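Local coordinates for mRNA-decapping enzyme subunit 1 (Saccharomyces cerevisiae, PDB 1Q67), which forms, together with its partner DCP2, the decapping complex that removes the 7-methylguanine cap from mRNA and so commits the transcript to 5' to 3' decay, at residues T41-Y47 against K58-V64. Residues are numbered along the deposited sequence; the frame is centred on the assembly and turned at random.
Sequences TPHASLY and KLEYQGV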
ATOM      1  N   THR B  41      -3.427   1.262 -13.552  1.00 35.96           N
ATOM      2  CA  THR B  41      -4.216   0.317 -12.781  1.00 37.15           C
ATOM      3  C   THR B  41      -4.486   1.082 -11.488  1.00 36.74           C
ATOM      4  O   THR B  41      -3.625   1.821 -11.011  1.00 36.17           O
ATOM      5  CB  THR B  41      -3.439  -1.009 -12.531  1.00 37.18           C
ATOM      6  OG1 THR B  41      -4.334  -1.993 -11.998  1.00 38.63           O
ATOM      7  CG2 THR B  41      -2.287  -0.798 -11.570  1.00 33.63           C
ATOM      8  N   PRO B  42      -5.690   0.920 -10.912  1.00 37.57           N
ATOM      9  CA  PRO B  42      -6.166   1.572  -9.679  1.00 36.69           C
ATOM     10  C   PRO B  42      -5.393   1.378  -8.383  1.00 36.78           C
ATOM     11  O   PRO B  42      -5.159   2.340  -7.643  1.00 35.23           O
ATOM     12  CB  PRO B  42      -7.603   1.049  -9.531  1.00 37.85           C
ATOM     13  CG  PRO B  42      -7.965   0.560 -10.906  1.00 39.04           C
ATOM     14  CD  PRO B  42      -6.693  -0.038 -11.410  1.00 36.34           C
ATOM     15  N   HIS B  43      -5.010   0.140  -8.094  1.00 36.83           N
ATOM     16  CA  HIS B  43      -4.333  -0.146  -6.839  1.00 38.71           C
ATOM     17  C   HIS B  43      -3.064  -0.981  -6.960  1.00 38.39           C
ATOM     18  O   HIS B  43      -3.102  -2.123  -7.418  1.00 40.43           O
ATOM     19  CB  HIS B  43      -5.324  -0.848  -5.908  1.00 40.46           C
ATOM     20  CG  HIS B  43      -6.676  -0.203  -5.882  1.00 44.76           C
ATOM     21  ND1 HIS B  43      -6.908   1.020  -5.285  1.00 45.33           N
ATOM     22  CD2 HIS B  43      -7.854  -0.577  -6.439  1.00 45.85           C
ATOM     23  CE1 HIS B  43      -8.167   1.370  -5.476  1.00 46.38           C
ATOM     24  NE2 HIS B  43      -8.764   0.420  -6.174  1.00 47.99           N
ATOM     25  N   ALA B  44      -1.946  -0.407  -6.532  1.00 35.17           N
ATOM     26  CA  ALA B  44      -0.657  -1.084  -6.573  1.00 34.84           C
ATOM     27  C   ALA B  44       0.130  -0.674  -5.342  1.00 32.71           C
ATOM     28  O   ALA B  44       0.117   0.490  -4.956  1.00 34.17           O
ATOM     29  CB  ALA B  44       0.102  -0.698  -7.834  1.00 32.07           C
ATOM     30  N   SER B  45       0.808  -1.630  -4.724  1.00 31.91           N
ATOM     31  CA  SER B  45       1.584  -1.352  -3.524  1.00 32.48           C
ATOM     32  C   SER B  45       3.053  -1.690  -3.799  1.00 32.99           C
ATOM     33  O   SER B  45       3.361  -2.733  -4.376  1.00 32.59           O
ATOM     34  CB  SER B  45       1.036  -2.179  -2.353  1.00 30.08           C
ATOM     35  OG  SER B  45       1.668  -1.807  -1.143  1.00 35.46           O
ATOM     36  N   LEU B  46       3.947  -0.807  -3.367  1.00 33.03           N
ATOM     37  CA  LEU B  46       5.374  -0.956  -3.615  1.00 33.69           C
ATOM     38  C   LEU B  46       6.240  -1.531  -2.484  1.00 33.88           C
ATOM     39  O   LEU B  46       6.132  -1.126  -1.324  1.00 32.76           O
ATOM     40  CB  LEU B  46       5.947   0.409  -4.032  1.00 31.94           C
ATOM     41  CG  LEU B  46       7.380   0.407  -4.572  1.00 31.50           C
ATOM     42  CD1 LEU B  46       7.394  -0.309  -5.929  1.00 30.66           C
ATOM     43  CD2 LEU B  46       7.892   1.823  -4.731  1.00 30.44           C
ATOM     44  N   TYR B  47       7.105  -2.476  -2.850  1.00 33.52           N
ATOM     45  CA  TYR B  47       8.042  -3.100  -1.921  1.00 34.01           C
ATOM     46  C   TYR B  47       9.427  -3.079  -2.557  1.00 34.87           C
ATOM     47  O   TYR B  47       9.561  -3.015  -3.779  1.00 32.76           O
ATOM     48  CB  TYR B  47       7.699  -4.565  -1.645  1.00 33.63           C
ATOM     49  CG  TYR B  47       6.365  -4.817  -0.995  1.00 35.82           C
ATOM     50  CD1 TYR B  47       5.183  -4.736  -1.731  1.00 34.88           C
ATOM     51  CD2 TYR B  47       6.284  -5.168   0.352  1.00 34.64           C
ATOM     52  CE1 TYR B  47       3.955  -5.005  -1.143  1.00 35.80           C
ATOM     53  CE2 TYR B  47       5.061  -5.440   0.949  1.00 35.73           C
ATOM     54  CZ  TYR B  47       3.902  -5.358   0.198  1.00 37.07           C
ATOM     55  OH  TYR B  47       2.689  -5.648   0.782  1.00 40.07           O
ATOM     56  N   LYS B  58       8.469  -3.199   2.894  1.00 38.47           N
ATOM     57  CA  LYS B  58       7.345  -2.414   2.405  1.00 36.84           C
ATOM     58  C   LYS B  58       7.748  -0.949   2.338  1.00 36.46           C
ATOM     59  O   LYS B  58       8.284  -0.404   3.305  1.00 36.27           O
ATOM     60  CB  LYS B  58       6.144  -2.586   3.346  1.00 38.66           C
ATOM     61  CG  LYS B  58       4.981  -1.640   3.081  1.00 35.76           C
ATOM     62  CD  LYS B  58       4.473  -1.729   1.645  1.00 37.27           C
ATOM     63  CE  LYS B  58       3.441  -0.634   1.390  1.00 39.68           C
ATOM     64  NZ  LYS B  58       3.279  -0.266  -0.042  1.00 35.48           N
ATOM     65  N   LEU B  59       7.520  -0.313   1.194  1.00 35.12           N
ATOM     66  CA  LEU B  59       7.842   1.103   1.057  1.00 36.32           C
ATOM     67  C   LEU B  59       6.550   1.907   1.191  1.00 37.10           C
ATOM     68  O   LEU B  59       5.459   1.370   0.994  1.00 36.44           O
ATOM     69  CB  LEU B  59       8.494   1.394  -0.298  1.00 37.18           C
ATOM     70  CG  LEU B  59       9.826   0.700  -0.600  1.00 36.57           C
ATOM     71  CD1 LEU B  59      10.394   1.263  -1.895  1.00 34.96           C
ATOM     72  CD2 LEU B  59      10.806   0.918   0.555  1.00 34.89           C
ATOM     73  N   GLU B  60       6.677   3.193   1.502  1.00 37.15           N
ATOM     74  CA  GLU B  60       5.510   4.052   1.696  1.00 40.70           C
ATOM     75  C   GLU B  60       4.789   4.507   0.431  1.00 38.78           C
ATOM     76  O   GLU B  60       4.439   5.677   0.306  1.00 40.44           O
ATOM     77  CB  GLU B  60       5.902   5.290   2.516  1.00 43.44           C
ATOM     78  CG  GLU B  60       6.479   4.974   3.889  1.00 50.44           C
ATOM     79  CD  GLU B  60       6.442   6.170   4.842  1.00 54.84           C
ATOM     80  OE1 GLU B  60       6.909   7.272   4.454  1.00 54.62           O
ATOM     81  OE2 GLU B  60       5.948   6.000   5.983  1.00 55.86           O
ATOM     82  N   TYR B  61       4.568   3.604  -0.513  1.00 37.51           N
ATOM     83  CA  TYR B  61       3.870   3.986  -1.733  1.00 34.60           C
ATOM     84  C   TYR B  61       2.851   2.944  -2.145  1.00 34.32           C
ATOM     85  O   TYR B  61       3.173   1.756  -2.249  1.00 35.28           O
ATOM     86  CB  TYR B  61       4.856   4.209  -2.884  1.00 34.95           C
ATOM     87  CG  TYR B  61       5.903   5.261  -2.602  1.00 33.49           C
ATOM     88  CD1 TYR B  61       7.162   4.900  -2.130  1.00 35.11           C
ATOM     89  CD2 TYR B  61       5.627   6.618  -2.787  1.00 31.91           C
ATOM     90  CE1 TYR B  61       8.129   5.857  -1.843  1.00 35.37           C
ATOM     91  CE2 TYR B  61       6.587   7.595  -2.502  1.00 33.45           C
ATOM     92  CZ  TYR B  61       7.836   7.200  -2.028  1.00 35.77           C
ATOM     93  OH  TYR B  61       8.799   8.131  -1.734  1.00 37.98           O
ATOM     94  N   GLN B  62       1.619   3.403  -2.354  1.00 32.92           N
ATOM     95  CA  GLN B  62       0.495   2.557  -2.776  1.00 33.95           C
ATOM     96  C   GLN B  62      -0.502   3.506  -3.419  1.00 32.96           C
ATOM     97  O   GLN B  62      -0.729   4.604  -2.912  1.00 32.70           O
ATOM     98  CB  GLN B  62      -0.239   1.908  -1.596  1.00 35.78           C
ATOM     99  CG  GLN B  62       0.607   1.453  -0.443  1.00 41.57           C
ATOM    100  CD  GLN B  62       1.304   2.593   0.252  1.00 36.91           C
ATOM    101  OE1 GLN B  62       0.770   3.699   0.357  1.00 41.92           O
ATOM    102  NE2 GLN B  62       2.499   2.330   0.740  1.00 39.36           N
ATOM    103  N   GLY B  63      -1.121   3.074  -4.505  1.00 31.53           N
ATOM    104  CA  GLY B  63      -2.082   3.924  -5.177  1.00 31.60           C
ATOM    105  C   GLY B  63      -2.156   3.622  -6.656  1.00 31.89           C
ATOM    106  O   GLY B  63      -1.960   2.482  -7.072  1.00 32.77           O
ATOM    107  N   VAL B  64      -2.439   4.643  -7.454  1.00 32.71           N
ATOM    108  CA  VAL B  64      -2.541   4.472  -8.890  1.00 34.07           C
ATOM    109  C   VAL B  64      -1.157   4.286  -9.514  1.00 34.54           C
ATOM    110  O   VAL B  64      -0.231   5.061  -9.254  1.00 33.42           O
ATOM    111  CB  VAL B  64      -3.233   5.680  -9.551  1.00 34.08           C
ATOM    112  CG1 VAL B  64      -3.368   5.439 -11.046  1.00 34.14           C
ATOM    113  CG2 VAL B  64      -4.615   5.892  -8.941  1.00 34.78           C
TER
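CD of Lys-58 sits over one face of the Tyr-47 ring in a CH-pi contact, 4.0 Å from the ring centroid and displaced toward the rim, the two side chains crossing. A bend at chi2 (56°) brings CD there, and the chain beyond it runs on to the backbone of strand 43-47, bringing NZ to Leu-46 O and the hydroxyl of Ser-45. NZ donates to Leu-46 O (3.2 Å) and weakly to Tyr-61 O; its bond to Ser-45 OG is very short at 2.5 Å, and its detail is doubtful. Leu-46 O is gripped twice, for Leu-59 N reaches it at 3.0 Å from the opposite face of its carbonyl plane. An alanine in place of Lys-58 would probably leave Leu-46 O without its second donor and Tyr-47 without the methylene packed on its ring face.

These bonds straddle a beta bulge: the antiparallel register slips by two residues between the pairs Ser-45/Gln-62 and Tyr-47/Lys-58, while Leu-46 N still meets Tyr-61 O at 2.9 Å in a nearly straight bond. Away from the lysine, Leu-46 CD2 packs against Leu-59 CD1 (3.8 Å) and obliquely against the Tyr-61 ring. Farther along, Ala-44 and Gly-63 form a hydrogen-bonded pair with bonds in both directions.

The contact joins the arms of hairpin 43-50/55-59, at the edge of one sheet of what is consistent with a PH-like beta sandwich, and carries the pairing through 61-62 before strand 64-70 enters the other sheet. Strand 200-205 flanks strand 43-50 on its other edge, Leu-46 touches Ile-144 of strand 140-146, and Tyr-47 packs on Ile-148 of the second subunit.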